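Local coordinates for protein transcriptional regulator (PDB 3QFI) that is of unknown function but belongs to the LytR-CpsA-Psr family of bacterial proteins and is probably a transcriptional regulator, at residues A[14-22]-A[212-220]; A[117-127]-A[175-184]. One frame throughout, in Å; residues are numbered along the deposited sequence.

Contact 1 joins the loop ahead of strand 22-28 to helix 210-216 and the turn after it, while contact 2 packs helix 166-184 against the end of helix 111-120 and strand 124-128. Their centres lie about 21 Å apart. Along the chain the order is 14-22, 117-127, 175-184 and 212-220, which nests contact 2 inside the loop that contact 1 closes. The two meet where Gln217 NE2 comes 2.7 Å from Val184 O. Contact 1 thus brings the start of the modelled chain to a region 190 residues later, beside the mixed sheet, and contact 2 ties a small two-strand sheet to helix 166-184.

Contact 1: A[14-22]-A[212-220]; sequences ANIDAQEPF and DMMDIQSKY
Ile16 is the main bump here, pushed into a hollow between Asp212, Asp215 and Ile216 along one side of helix 210-216. Its CG2 reaches Ile216 CD1 at 3.5 Å and also rests on Asp215 CB, while the other branch ends with CD1 beside Asp212 OD1, crossing that side chain at about a right angle. The Asp212 carboxylate has its polar partner elsewhere, OD2 being hydrogen-bonded to Thr209. Ile216 CD1 serves two neighbours, since Phe22 CE2 also lies 3.8 Å from it.

Tyr220 fills the next hollow, between the type I beta turn from Ile16 to Gln19 and the Phe22 ring. The edge of Phe22 points at one face of the Tyr220 ring in an offset edge-to-face stack, planes at 74° and centroids 5.2 Å apart. Phe22 takes a chi1 of 71°, which sets CG between its backbone N and carbonyl carbon and brings the ring to Tyr220. The Tyr220 hydroxyl is modelled toward Glu20 O, although its exact place is doubtful.

Lys219 reaches the turn from beside Tyr220. Bent at chi3 and chi4, its chain curls back against the turn, and Lys219 NZ donates to Asp17 O at 2.8 Å from above the carbonyl plane. Gln19 NE2 returns a weak hydrogen bond to Lys219 O.

Phe22 begins strand 22-28 of the mixed sheet, bonded through its backbone to Ile50; both Phe22 and Tyr220 touch Ile50, so the contact sits beside strand 44-51, with helix 210-216 flanking the loop.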
ATOM      1  N   ALA A  14     -17.252  -5.451  -6.624  1.00 33.73           N
ATOM      2  CA  ALA A  14     -17.241  -4.135  -7.265  1.00 26.34           C
ATOM      3  C   ALA A  14     -17.401  -4.280  -8.786  1.00 18.89           C
ATOM      4  O   ALA A  14     -16.619  -4.973  -9.425  1.00 20.03           O
ATOM      5  CB  ALA A  14     -15.937  -3.420  -6.944  1.00 17.85           C
ATOM      6  N   ASN A  15     -18.410  -3.641  -9.368  1.00 20.90           N
ATOM      7  CA  ASN A  15     -18.619  -3.739 -10.821  1.00 22.97           C
ATOM      8  C   ASN A  15     -17.713  -2.759 -11.567  1.00 19.73           C
ATOM      9  O   ASN A  15     -18.039  -1.589 -11.698  1.00 24.81           O
ATOM     10  CB  ASN A  15     -20.084  -3.458 -11.167  1.00 19.90           C
ATOM     11  CG  ASN A  15     -20.414  -3.749 -12.633  1.00 34.36           C
ATOM     12  OD1 ASN A  15     -21.585  -3.910 -12.999  1.00 29.93           O
ATOM     13  ND2 ASN A  15     -19.382  -3.808 -13.476  1.00 32.06           N
ATOM     14  N   ILE A  16     -16.579  -3.241 -12.060  1.00 22.61           N
ATOM     15  CA  ILE A  16     -15.629  -2.378 -12.762  1.00 31.49           C
ATOM     16  C   ILE A  16     -16.190  -1.843 -14.057  1.00 30.96           C
ATOM     17  O   ILE A  16     -15.860  -0.729 -14.487  1.00 21.84           O
ATOM     18  CB  ILE A  16     -14.327  -3.117 -13.072  1.00 36.52           C
ATOM     19  CG1 ILE A  16     -13.609  -3.436 -11.761  1.00 38.52           C
ATOM     20  CG2 ILE A  16     -13.436  -2.255 -13.950  1.00 37.14           C
ATOM     21  CD1 ILE A  16     -12.310  -4.176 -11.949  1.00 58.24           C
ATOM     22  N   ASP A  17     -17.027  -2.659 -14.689  1.00 30.42           N
ATOM     23  CA  ASP A  17     -17.661  -2.288 -15.934  1.00 20.24           C
ATOM     24  C   ASP A  17     -18.494  -1.021 -15.703  1.00 16.52           C
ATOM     25  O   ASP A  17     -18.474  -0.109 -16.526  1.00 24.28           O
ATOM     26  CB  ASP A  17     -18.517  -3.460 -16.424  1.00 16.14           C
ATOM     27  CG  ASP A  17     -19.237  -3.160 -17.711  1.00 12.97           C
ATOM     28  OD1 ASP A  17     -20.340  -2.565 -17.649  1.00 21.63           O
ATOM     29  OD2 ASP A  17     -18.699  -3.517 -18.786  1.00 19.82           O
ATOM     30  N   ALA A  18     -19.202  -0.941 -14.580  1.00  6.90           N
ATOM     31  CA  ALA A  18     -20.012   0.250 -14.295  1.00 11.87           C
ATOM     32  C   ALA A  18     -19.205   1.356 -13.589  1.00  7.74           C
ATOM     33  O   ALA A  18     -19.773   2.282 -13.005  1.00  8.71           O
ATOM     34  CB  ALA A  18     -21.229  -0.136 -13.453  1.00  4.34           C
ATOM     35  N   GLN A  19     -17.884   1.259 -13.682  1.00 14.30           N
ATOM     36  CA  GLN A  19     -16.973   2.211 -13.059  1.00 18.16           C
ATOM     37  C   GLN A  19     -17.416   2.458 -11.622  1.00 15.02           C
ATOM     38  O   GLN A  19     -17.619   3.588 -11.160  1.00 13.59           O
ATOM     39  CB  GLN A  19     -16.908   3.524 -13.842  1.00 19.04           C
ATOM     40  CG  GLN A  19     -18.097   4.437 -13.654  1.00 20.27           C
ATOM     41  CD  GLN A  19     -17.736   5.904 -13.822  1.00 23.56           C
ATOM     42  OE1 GLN A  19     -18.495   6.785 -13.411  1.00 27.78           O
ATOM     43  NE2 GLN A  19     -16.577   6.174 -14.435  1.00  5.67           N
ATOM     44  N   GLU A  20     -17.584   1.356 -10.920  1.00 20.17           N
ATOM     45  CA  GLU A  20     -17.983   1.400  -9.538  1.00 27.32           C
ATOM     46  C   GLU A  20     -16.655   1.518  -8.799  1.00 27.59           C
ATOM     47  O   GLU A  20     -15.657   0.898  -9.183  1.00 31.29           O
ATOM     48  CB  GLU A  20     -18.711   0.106  -9.210  1.00 21.00           C
ATOM     49  CG  GLU A  20     -19.432   0.066  -7.900  1.00 34.50           C
ATOM     50  CD  GLU A  20     -20.374  -1.128  -7.830  1.00 42.13           C
ATOM     51  OE1 GLU A  20     -21.404  -1.101  -8.539  1.00 42.53           O
ATOM     52  OE2 GLU A  20     -20.078  -2.095  -7.093  1.00 40.91           O
ATOM     53  N   PRO A  21     -16.611   2.357  -7.762  1.00 29.42           N
ATOM     54  CA  PRO A  21     -15.404   2.579  -6.949  1.00 25.97           C
ATOM     55  C   PRO A  21     -14.875   1.252  -6.431  1.00 24.10           C
ATOM     56  O   PRO A  21     -15.639   0.420  -5.948  1.00 28.65           O
ATOM     57  CB  PRO A  21     -15.908   3.465  -5.816  1.00 26.64           C
ATOM     58  CG  PRO A  21     -17.042   4.235  -6.480  1.00 35.49           C
ATOM     59  CD  PRO A  21     -17.744   3.153  -7.262  1.00 25.09           C
ATOM     60  N   PHE A  22     -13.575   1.035  -6.524  1.00 17.07           N
ATOM     61  CA  PHE A  22     -13.057  -0.228  -6.036  1.00 15.33           C
ATOM     62  C   PHE A  22     -11.733  -0.006  -5.317  1.00 15.34           C
ATOM     63  O   PHE A  22     -11.161   1.090  -5.360  1.00  9.93           O
ATOM     64  CB  PHE A  22     -12.916  -1.219  -7.197  1.00 10.69           C
ATOM     65  CG  PHE A  22     -11.814  -0.886  -8.129  1.00  5.39           C
ATOM     66  CD1 PHE A  22     -10.542  -1.385  -7.915  1.00  8.66           C
ATOM     67  CD2 PHE A  22     -12.033  -0.045  -9.201  1.00  7.44           C
ATOM     68  CE1 PHE A  22      -9.484  -1.053  -8.765  1.00  1.00           C
ATOM     69  CE2 PHE A  22     -10.987   0.299 -10.062  1.00  5.62           C
ATOM     70  CZ  PHE A  22      -9.706  -0.214  -9.834  1.00  5.25           C
ATOM     71  N   ASP A 212      -9.994  -6.245 -17.187  1.00 21.28           N
ATOM     72  CA  ASP A 212     -10.144  -5.356 -16.050  1.00 17.80           C
ATOM     73  C   ASP A 212      -9.253  -4.139 -16.250  1.00 20.15           C
ATOM     74  O   ASP A 212      -9.661  -3.012 -15.984  1.00 20.29           O
ATOM     75  CB  ASP A 212      -9.785  -6.072 -14.736  1.00 26.08           C
ATOM     76  CG  ASP A 212     -10.856  -7.090 -14.291  1.00 29.99           C
ATOM     77  OD1 ASP A 212     -12.068  -6.805 -14.410  1.00 36.44           O
ATOM     78  OD2 ASP A 212     -10.482  -8.174 -13.792  1.00 25.39           O
ATOM     79  N   MET A 213      -8.040  -4.369 -16.740  1.00 27.72           N
ATOM     80  CA  MET A 213      -7.093  -3.287 -16.989  1.00 31.14           C
ATOM     81  C   MET A 213      -7.616  -2.343 -18.077  1.00 31.60           C
ATOM     82  O   MET A 213      -7.601  -1.119 -17.908  1.00 22.74           O
ATOM     83  CB  MET A 213      -5.744  -3.856 -17.424  1.00 35.05           C
ATOM     84  CG  MET A 213      -4.591  -3.321 -16.621  1.00 42.22           C
ATOM     85  SD  MET A 213      -4.678  -3.903 -14.932  1.00 49.95           S
ATOM     86  CE  MET A 213      -3.709  -5.443 -15.070  1.00 50.68           C
ATOM     87  N   MET A 214      -8.074  -2.915 -19.188  1.00 30.00           N
ATOM     88  CA  MET A 214      -8.610  -2.126 -20.295  1.00 32.67           C
ATOM     89  C   MET A 214      -9.820  -1.311 -19.829  1.00 37.76           C
ATOM     90  O   MET A 214     -10.064  -0.216 -20.334  1.00 44.54           O
ATOM     91  CB  MET A 214      -9.016  -3.031 -21.470  1.00 34.92           C
ATOM     92  CG  MET A 214      -7.868  -3.777 -22.166  1.00 31.47           C
ATOM     93  SD  MET A 214      -6.794  -2.781 -23.262  1.00 36.88           S
ATOM     94  CE  MET A 214      -5.689  -1.992 -22.072  1.00 39.52           C
ATOM     95  N   ASP A 215     -10.582  -1.846 -18.873  1.00 28.97           N
ATOM     96  CA  ASP A 215     -11.749  -1.139 -18.342  1.00 27.46           C
ATOM     97  C   ASP A 215     -11.303   0.043 -17.493  1.00 27.99           C
ATOM     98  O   ASP A 215     -11.976   1.075 -17.441  1.00 20.96           O
ATOM     99  CB  ASP A 215     -12.607  -2.068 -17.475  1.00 28.65           C
ATOM    100  CG  ASP A 215     -13.598  -2.886 -18.285  1.00 35.95           C
ATOM    101  OD1 ASP A 215     -14.386  -3.633 -17.667  1.00 34.32           O
ATOM    102  OD2 ASP A 215     -13.594  -2.784 -19.529  1.00 43.14           O
ATOM    103  N   ILE A 216     -10.169  -0.122 -16.819  1.00 28.56           N
ATOM    104  CA  ILE A 216      -9.624   0.924 -15.966  1.00 23.73           C
ATOM    105  C   ILE A 216      -8.996   2.033 -16.805  1.00 28.91           C
ATOM    106  O   ILE A 216      -9.220   3.208 -16.539  1.00 33.74           O
ATOM    107  CB  ILE A 216      -8.535   0.373 -15.010  1.00 24.01           C
ATOM    108  CG1 ILE A 216      -8.997  -0.936 -14.362  1.00  6.73           C
ATOM    109  CG2 ILE A 216      -8.211   1.413 -13.944  1.00 12.61           C
ATOM    110  CD1 ILE A 216     -10.274  -0.835 -13.569  1.00 38.62           C
ATOM    111  N   GLN A 217      -8.221   1.649 -17.819  1.00 39.92           N
ATOM    112  CA  GLN A 217      -7.546   2.610 -18.699  1.00 50.40           C
ATOM    113  C   GLN A 217      -8.492   3.251 -19.729  1.00 47.37           C
ATOM    114  O   GLN A 217      -8.086   3.546 -20.855  1.00 51.90           O
ATOM    115  CB  GLN A 217      -6.366   1.936 -19.440  1.00 58.95           C
ATOM    116  CG  GLN A 217      -5.251   1.354 -18.538  1.00 64.45           C
ATOM    117  CD  GLN A 217      -4.025   0.841 -19.322  1.00 61.49           C
ATOM    118  OE1 GLN A 217      -4.150   0.020 -20.237  1.00 62.81           O
ATOM    119  NE2 GLN A 217      -2.837   1.315 -18.944  1.00 50.92           N
ATOM    120  N   SER A 218      -9.745   3.472 -19.348  1.00 39.39           N
ATOM    121  CA  SER A 218     -10.713   4.071 -20.260  1.00 34.37           C
ATOM    122  C   SER A 218     -11.943   4.542 -19.514  1.00 34.52           C
ATOM    123  O   SER A 218     -12.847   5.140 -20.099  1.00 36.72           O
ATOM    124  CB  SER A 218     -11.149   3.052 -21.309  1.00 35.20           C
ATOM    125  OG  SER A 218     -11.797   1.951 -20.698  1.00 45.16           O
ATOM    126  N   LYS A 219     -11.980   4.281 -18.218  1.00 28.67           N
ATOM    127  CA  LYS A 219     -13.140   4.652 -17.435  1.00 22.49           C
ATOM    128  C   LYS A 219     -12.811   5.184 -16.053  1.00 24.48           C
ATOM    129  O   LYS A 219     -13.688   5.679 -15.348  1.00 26.97           O
ATOM    130  CB  LYS A 219     -14.042   3.437 -17.317  1.00 23.02           C
ATOM    131  CG  LYS A 219     -14.665   3.017 -18.631  1.00  9.79           C
ATOM    132  CD  LYS A 219     -15.143   1.580 -18.590  1.00 24.26           C
ATOM    133  CE  LYS A 219     -15.847   1.272 -17.281  1.00 31.38           C
ATOM    134  NZ  LYS A 219     -16.982   2.208 -17.067  1.00 32.03           N
ATOM    135  N   TYR A 220     -11.542   5.079 -15.681  1.00 22.01           N
ATOM    136  CA  TYR A 220     -11.072   5.515 -14.380  1.00 20.89           C
ATOM    137  C   TYR A 220      -9.926   6.499 -14.518  1.00 14.46           C
ATOM    138  O   TYR A 220      -9.253   6.817 -13.542  1.00  8.79           O
ATOM    139  CB  TYR A 220     -10.609   4.304 -13.557  1.00 17.14           C
ATOM    140  CG  TYR A 220     -11.724   3.418 -13.063  1.00 17.25           C
ATOM    141  CD1 TYR A 220     -12.378   2.521 -13.919  1.00 14.51           C
ATOM    142  CD2 TYR A 220     -12.157   3.497 -11.735  1.00 13.55           C
ATOM    143  CE1 TYR A 220     -13.436   1.723 -13.461  1.00  4.63           C
ATOM    144  CE2 TYR A 220     -13.213   2.711 -11.273  1.00 12.06           C
ATOM    145  CZ  TYR A 220     -13.846   1.825 -12.144  1.00  9.44           C
ATOM    146  OH  TYR A 220     -14.884   1.038 -11.694  1.00  8.29           O
TER

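Contact 2: A[117-127]-A[175-184]; sequences LIDAVGGIEVD and EVVEKIVRKV
A Schellman motif at Gly122 ends helix 111-120 and turns the chain into strand 124-128, and this helix-turn-strand corner lies against helix 166-184. The short strand and helix segments run roughly antiparallel, at 146°, with axes 8.4 Å apart.

Ile180 is central to the apolar part. Its CD1 meets Ile124 CG2 at 3.6 Å and Ile118 CG1 from a direction about square to that side chain, while its CG2 branch turns to Leu117 CD2 at 4.0 Å. One isoleucine therefore spans both the last turn of the helix and the first residue of the strand. Ile124, with CG1 between its backbone N and carbonyl carbon (chi1 60°), sends CD1 to Val176 CG1 and leaves CG2 for Ile180. Its CB also rests on Lys179 CB at 3.9 Å. At the other end Val121 CG1 packs on Val184 CG2.

Two lysines add their aliphatic parts. Lys183 leaves its helix with CG anti to the backbone N (chi1 -167°), lays CG against Val121 CB, then curls so that Lys183 NZ comes 2.7 Å from Gly123 O. The methylenes of Lys179 pass alongside the carbonyl of Glu125, Lys179 CE being 3.6 Å from Glu125 O. Glu175 stretches out to Val126, with Glu175 OE1 3.8 Å from Val126 CB; Glu175 OE1 also makes a long salt bridge back to Lys179 NZ, while Glu175 OE2 is hydrogen-bonded to Tyr155.

Strand 124-128 pairs with strand 145-147 across the small antiparallel sheet, and helix 150-156 adds Tyr155 against Val126 and Val176. On another side of helix 166-184, Val177 and Glu178 touch Met59 of strand 56-62, placing the helix between the small sheet and the mixed one.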
ATOM      1  N   LEU A 117       9.106  -3.229 -14.224  1.00 27.53           N
ATOM      2  CA  LEU A 117       7.937  -2.387 -14.420  1.00 23.29           C
ATOM      3  C   LEU A 117       8.370  -0.934 -14.560  1.00 25.20           C
ATOM      4  O   LEU A 117       7.747  -0.158 -15.281  1.00 32.35           O
ATOM      5  CB  LEU A 117       6.983  -2.530 -13.232  1.00 21.52           C
ATOM      6  CG  LEU A 117       5.693  -1.701 -13.253  1.00 19.46           C
ATOM      7  CD1 LEU A 117       4.880  -2.035 -14.483  1.00  3.18           C
ATOM      8  CD2 LEU A 117       4.883  -1.973 -11.979  1.00  8.72           C
ATOM      9  N   ILE A 118       9.440  -0.566 -13.866  1.00 26.71           N
ATOM     10  CA  ILE A 118       9.924   0.795 -13.936  1.00 21.59           C
ATOM     11  C   ILE A 118      10.592   1.009 -15.285  1.00 22.46           C
ATOM     12  O   ILE A 118      10.404   2.051 -15.911  1.00 25.37           O
ATOM     13  CB  ILE A 118      10.888   1.095 -12.766  1.00 24.56           C
ATOM     14  CG1 ILE A 118      10.122   0.961 -11.442  1.00 20.65           C
ATOM     15  CG2 ILE A 118      11.463   2.504 -12.892  1.00 25.15           C
ATOM     16  CD1 ILE A 118      10.939   1.261 -10.198  1.00 30.33           C
ATOM     17  N   ASP A 119      11.339   0.016 -15.758  1.00 21.60           N
ATOM     18  CA  ASP A 119      11.997   0.142 -17.060  1.00 17.49           C
ATOM     19  C   ASP A 119      11.037  -0.009 -18.236  1.00 17.47           C
ATOM     20  O   ASP A 119      11.248   0.577 -19.292  1.00 22.97           O
ATOM     21  CB  ASP A 119      13.120  -0.881 -17.194  1.00 25.46           C
ATOM     22  CG  ASP A 119      14.253  -0.617 -16.230  1.00 36.24           C
ATOM     23  OD1 ASP A 119      14.558   0.575 -15.997  1.00 40.42           O
ATOM     24  OD2 ASP A 119      14.842  -1.590 -15.709  1.00 42.09           O
ATOM     25  N   ALA A 120       9.982  -0.791 -18.043  1.00 17.70           N
ATOM     26  CA  ALA A 120       8.991  -1.018 -19.082  1.00 15.10           C
ATOM     27  C   ALA A 120       8.166   0.236 -19.338  1.00 20.26           C
ATOM     28  O   ALA A 120       7.502   0.350 -20.376  1.00 25.28           O
ATOM     29  CB  ALA A 120       8.071  -2.164 -18.680  1.00  5.24           C
ATOM     30  N   VAL A 121       8.179   1.160 -18.384  1.00 18.90           N
ATOM     31  CA  VAL A 121       7.430   2.400 -18.537  1.00 27.04           C
ATOM     32  C   VAL A 121       8.350   3.563 -18.908  1.00 35.27           C
ATOM     33  O   VAL A 121       7.891   4.693 -19.047  1.00 43.58           O
ATOM     34  CB  VAL A 121       6.650   2.776 -17.241  1.00 27.75           C
ATOM     35  CG1 VAL A 121       5.643   1.681 -16.901  1.00 15.15           C
ATOM     36  CG2 VAL A 121       7.617   2.996 -16.083  1.00 22.73           C
ATOM     37  N   GLY A 122       9.644   3.290 -19.057  1.00 33.28           N
ATOM     38  CA  GLY A 122      10.570   4.339 -19.433  1.00 25.43           C
ATOM     39  C   GLY A 122      11.111   5.129 -18.268  1.00 28.61           C
ATOM     40  O   GLY A 122      11.664   6.217 -18.449  1.00 29.08           O
ATOM     41  N   GLY A 123      10.951   4.583 -17.068  1.00 31.03           N
ATOM     42  CA  GLY A 123      11.453   5.247 -15.878  1.00 25.55           C
ATOM     43  C   GLY A 123      10.478   6.247 -15.287  1.00 24.10           C
ATOM     44  O   GLY A 123       9.409   6.497 -15.843  1.00 21.84           O
ATOM     45  N   ILE A 124      10.852   6.831 -14.156  1.00 22.00           N
ATOM     46  CA  ILE A 124       9.990   7.796 -13.498  1.00 22.92           C
ATOM     47  C   ILE A 124      10.796   8.877 -12.811  1.00 20.56           C
ATOM     48  O   ILE A 124      11.890   8.622 -12.313  1.00 19.19           O
ATOM     49  CB  ILE A 124       9.101   7.116 -12.436  1.00 26.77           C
ATOM     50  CG1 ILE A 124       9.977   6.459 -11.369  1.00 19.15           C
ATOM     51  CG2 ILE A 124       8.197   6.078 -13.100  1.00 38.01           C
ATOM     52  CD1 ILE A 124       9.191   5.815 -10.242  1.00 25.66           C
ATOM     53  N   GLU A 125      10.254  10.089 -12.790  1.00 27.22           N
ATOM     54  CA  GLU A 125      10.932  11.197 -12.133  1.00 30.29           C
ATOM     55  C   GLU A 125      10.400  11.470 -10.730  1.00 28.57           C
ATOM     56  O   GLU A 125       9.189  11.542 -10.506  1.00 19.27           O
ATOM     57  CB  GLU A 125      10.845  12.467 -12.983  1.00 37.13           C
ATOM     58  CG  GLU A 125      11.934  12.537 -14.051  1.00 51.07           C
ATOM     59  CD  GLU A 125      12.317  13.959 -14.431  1.00 52.30           C
ATOM     60  OE1 GLU A 125      11.470  14.682 -15.000  1.00 53.29           O
ATOM     61  OE2 GLU A 125      13.472  14.355 -14.151  1.00 40.12           O
ATOM     62  N   VAL A 126      11.327  11.602  -9.785  1.00 34.86           N
ATOM     63  CA  VAL A 126      10.986  11.887  -8.397  1.00 36.45           C
ATOM     64  C   VAL A 126      11.906  12.976  -7.873  1.00 40.96           C
ATOM     65  O   VAL A 126      12.889  13.337  -8.525  1.00 45.58           O
ATOM     66  CB  VAL A 126      11.154  10.649  -7.482  1.00 32.50           C
ATOM     67  CG1 VAL A 126      10.335   9.488  -8.017  1.00 35.71           C
ATOM     68  CG2 VAL A 126      12.617  10.275  -7.368  1.00 22.31           C
ATOM     69  N   ASP A 127      11.580  13.494  -6.691  1.00 43.04           N
ATOM     70  CA  ASP A 127      12.390  14.525  -6.053  1.00 43.27           C
ATOM     71  C   ASP A 127      13.064  13.942  -4.807  1.00 38.27           C
ATOM     72  O   ASP A 127      12.458  13.867  -3.737  1.00 43.22           O
ATOM     73  CB  ASP A 127      11.524  15.715  -5.651  1.00 47.13           C
ATOM     74  CG  ASP A 127      12.350  16.910  -5.211  1.00 51.40           C
ATOM     75  OD1 ASP A 127      13.241  16.738  -4.348  1.00 51.34           O
ATOM     76  OD2 ASP A 127      12.106  18.025  -5.725  1.00 54.12           O
ATOM     77  N   GLU A 175       5.396   7.464  -3.377  1.00 14.17           N
ATOM     78  CA  GLU A 175       5.720   8.393  -4.446  1.00 13.68           C
ATOM     79  C   GLU A 175       6.027   7.584  -5.708  1.00 18.74           C
ATOM     80  O   GLU A 175       5.557   7.910  -6.796  1.00 20.57           O
ATOM     81  CB  GLU A 175       6.914   9.262  -4.049  1.00 21.15           C
ATOM     82  CG  GLU A 175       7.105  10.469  -4.956  1.00 38.54           C
ATOM     83  CD  GLU A 175       8.341  11.293  -4.614  1.00 44.13           C
ATOM     84  OE1 GLU A 175       8.547  12.339  -5.270  1.00 46.29           O
ATOM     85  OE2 GLU A 175       9.098  10.898  -3.697  1.00 51.22           O
ATOM     86  N   VAL A 176       6.795   6.510  -5.542  1.00 15.16           N
ATOM     87  CA  VAL A 176       7.157   5.634  -6.645  1.00 13.07           C
ATOM     88  C   VAL A 176       5.903   5.053  -7.291  1.00 17.70           C
ATOM     89  O   VAL A 176       5.691   5.218  -8.489  1.00 26.74           O
ATOM     90  CB  VAL A 176       8.090   4.489  -6.150  1.00 18.05           C
ATOM     91  CG1 VAL A 176       8.276   3.428  -7.232  1.00  1.00           C
ATOM     92  CG2 VAL A 176       9.439   5.068  -5.759  1.00 13.17           C
ATOM     93  N   VAL A 177       5.067   4.380  -6.507  1.00 16.37           N
ATOM     94  CA  VAL A 177       3.845   3.794  -7.047  1.00 14.00           C
ATOM     95  C   VAL A 177       2.947   4.857  -7.663  1.00 19.50           C
ATOM     96  O   VAL A 177       2.222   4.587  -8.620  1.00 28.86           O
ATOM     97  CB  VAL A 177       3.042   3.045  -5.950  1.00 15.79           C
ATOM     98  CG1 VAL A 177       1.675   2.618  -6.488  1.00  2.05           C
ATOM     99  CG2 VAL A 177       3.827   1.825  -5.475  1.00 11.50           C
ATOM    100  N   GLU A 178       2.982   6.066  -7.118  1.00 19.22           N
ATOM    101  CA  GLU A 178       2.139   7.130  -7.656  1.00 22.12           C
ATOM    102  C   GLU A 178       2.608   7.520  -9.055  1.00 30.43           C
ATOM    103  O   GLU A 178       1.797   7.730  -9.966  1.00 25.83           O
ATOM    104  CB  GLU A 178       2.185   8.355  -6.761  1.00 26.67           C
ATOM    105  CG  GLU A 178       1.205   9.432  -7.173  1.00 25.71           C
ATOM    106  CD  GLU A 178       1.497  10.753  -6.495  1.00 35.48           C
ATOM    107  OE1 GLU A 178       1.787  10.754  -5.271  1.00 26.12           O
ATOM    108  OE2 GLU A 178       1.431  11.792  -7.192  1.00 25.54           O
ATOM    109  N   LYS A 179       3.923   7.621  -9.213  1.00 23.81           N
ATOM    110  CA  LYS A 179       4.505   7.979 -10.493  1.00 13.39           C
ATOM    111  C   LYS A 179       4.295   6.865 -11.505  1.00 15.49           C
ATOM    112  O   LYS A 179       4.023   7.129 -12.673  1.00  8.91           O
ATOM    113  CB  LYS A 179       5.993   8.274 -10.321  1.00 14.95           C
ATOM    114  CG  LYS A 179       6.271   9.512  -9.490  1.00 20.72           C
ATOM    115  CD  LYS A 179       5.473  10.703 -10.004  1.00 29.71           C
ATOM    116  CE  LYS A 179       5.863  12.007  -9.311  1.00 29.75           C
ATOM    117  NZ  LYS A 179       5.840  11.910  -7.828  1.00 34.41           N
ATOM    118  N   ILE A 180       4.413   5.621 -11.051  1.00 15.77           N
ATOM    119  CA  ILE A 180       4.220   4.473 -11.925  1.00 20.62           C
ATOM    120  C   ILE A 180       2.794   4.504 -12.467  1.00 22.52           C
ATOM    121  O   ILE A 180       2.569   4.648 -13.670  1.00 25.60           O
ATOM    122  CB  ILE A 180       4.447   3.138 -11.167  1.00 22.67           C
ATOM    123  CG1 ILE A 180       5.907   3.018 -10.746  1.00 19.13           C
ATOM    124  CG2 ILE A 180       4.102   1.950 -12.068  1.00 26.81           C
ATOM    125  CD1 ILE A 180       6.867   2.960 -11.914  1.00 24.57           C
ATOM    126  N   VAL A 181       1.837   4.373 -11.565  1.00 20.24           N
ATOM    127  CA  VAL A 181       0.438   4.387 -11.929  1.00 26.04           C
ATOM    128  C   VAL A 181       0.115   5.539 -12.850  1.00 29.43           C
ATOM    129  O   VAL A 181      -0.618   5.381 -13.832  1.00 33.76           O
ATOM    130  CB  VAL A 181      -0.428   4.511 -10.691  1.00 26.93           C
ATOM    131  CG1 VAL A 181      -1.873   4.759 -11.091  1.00 21.59           C
ATOM    132  CG2 VAL A 181      -0.300   3.241  -9.861  1.00 19.25           C
ATOM    133  N   ARG A 182       0.666   6.703 -12.526  1.00 32.27           N
ATOM    134  CA  ARG A 182       0.429   7.899 -13.317  1.00 25.02           C
ATOM    135  C   ARG A 182       0.880   7.671 -14.761  1.00 27.75           C
ATOM    136  O   ARG A 182       0.174   8.024 -15.701  1.00 26.33           O
ATOM    137  CB  ARG A 182       1.191   9.068 -12.701  1.00 32.98           C
ATOM    138  CG  ARG A 182       0.626  10.419 -13.053  1.00 40.99           C
ATOM    139  CD  ARG A 182      -0.283  10.951 -11.956  1.00 49.12           C
ATOM    140  NE  ARG A 182      -1.061  12.096 -12.427  1.00 51.47           N
ATOM    141  CZ  ARG A 182      -1.819  12.862 -11.648  1.00 51.73           C
ATOM    142  NH1 ARG A 182      -2.493  13.878 -12.178  1.00 56.33           N
ATOM    143  NH2 ARG A 182      -1.894  12.617 -10.344  1.00 45.19           N
ATOM    144  N   LYS A 183       2.055   7.067 -14.917  1.00 28.04           N
ATOM    145  CA  LYS A 183       2.634   6.772 -16.225  1.00 21.64           C
ATOM    146  C   LYS A 183       1.854   5.662 -16.931  1.00 27.91           C
ATOM    147  O   LYS A 183       1.454   5.810 -18.089  1.00 31.61           O
ATOM    148  CB  LYS A 183       4.086   6.332 -16.051  1.00 18.40           C
ATOM    149  CG  LYS A 183       4.903   6.278 -17.329  1.00 26.96           C
ATOM    150  CD  LYS A 183       5.259   7.672 -17.811  1.00 34.97           C
ATOM    151  CE  LYS A 183       5.898   8.494 -16.700  1.00 35.80           C
ATOM    152  NZ  LYS A 183       7.091   7.818 -16.133  1.00 33.42           N
ATOM    153  N   VAL A 184       1.643   4.546 -16.236  1.00 24.57           N
ATOM    154  CA  VAL A 184       0.916   3.424 -16.821  1.00 22.25           C
ATOM    155  C   VAL A 184      -0.453   3.864 -17.329  1.00 31.32           C
ATOM    156  O   VAL A 184      -1.018   3.229 -18.220  1.00 37.13           O
ATOM    157  CB  VAL A 184       0.705   2.266 -15.805  1.00 26.09           C
ATOM    158  CG1 VAL A 184       0.036   1.092 -16.502  1.00 22.89           C
ATOM    159  CG2 VAL A 184       2.036   1.817 -15.209  1.00 19.03           C
TER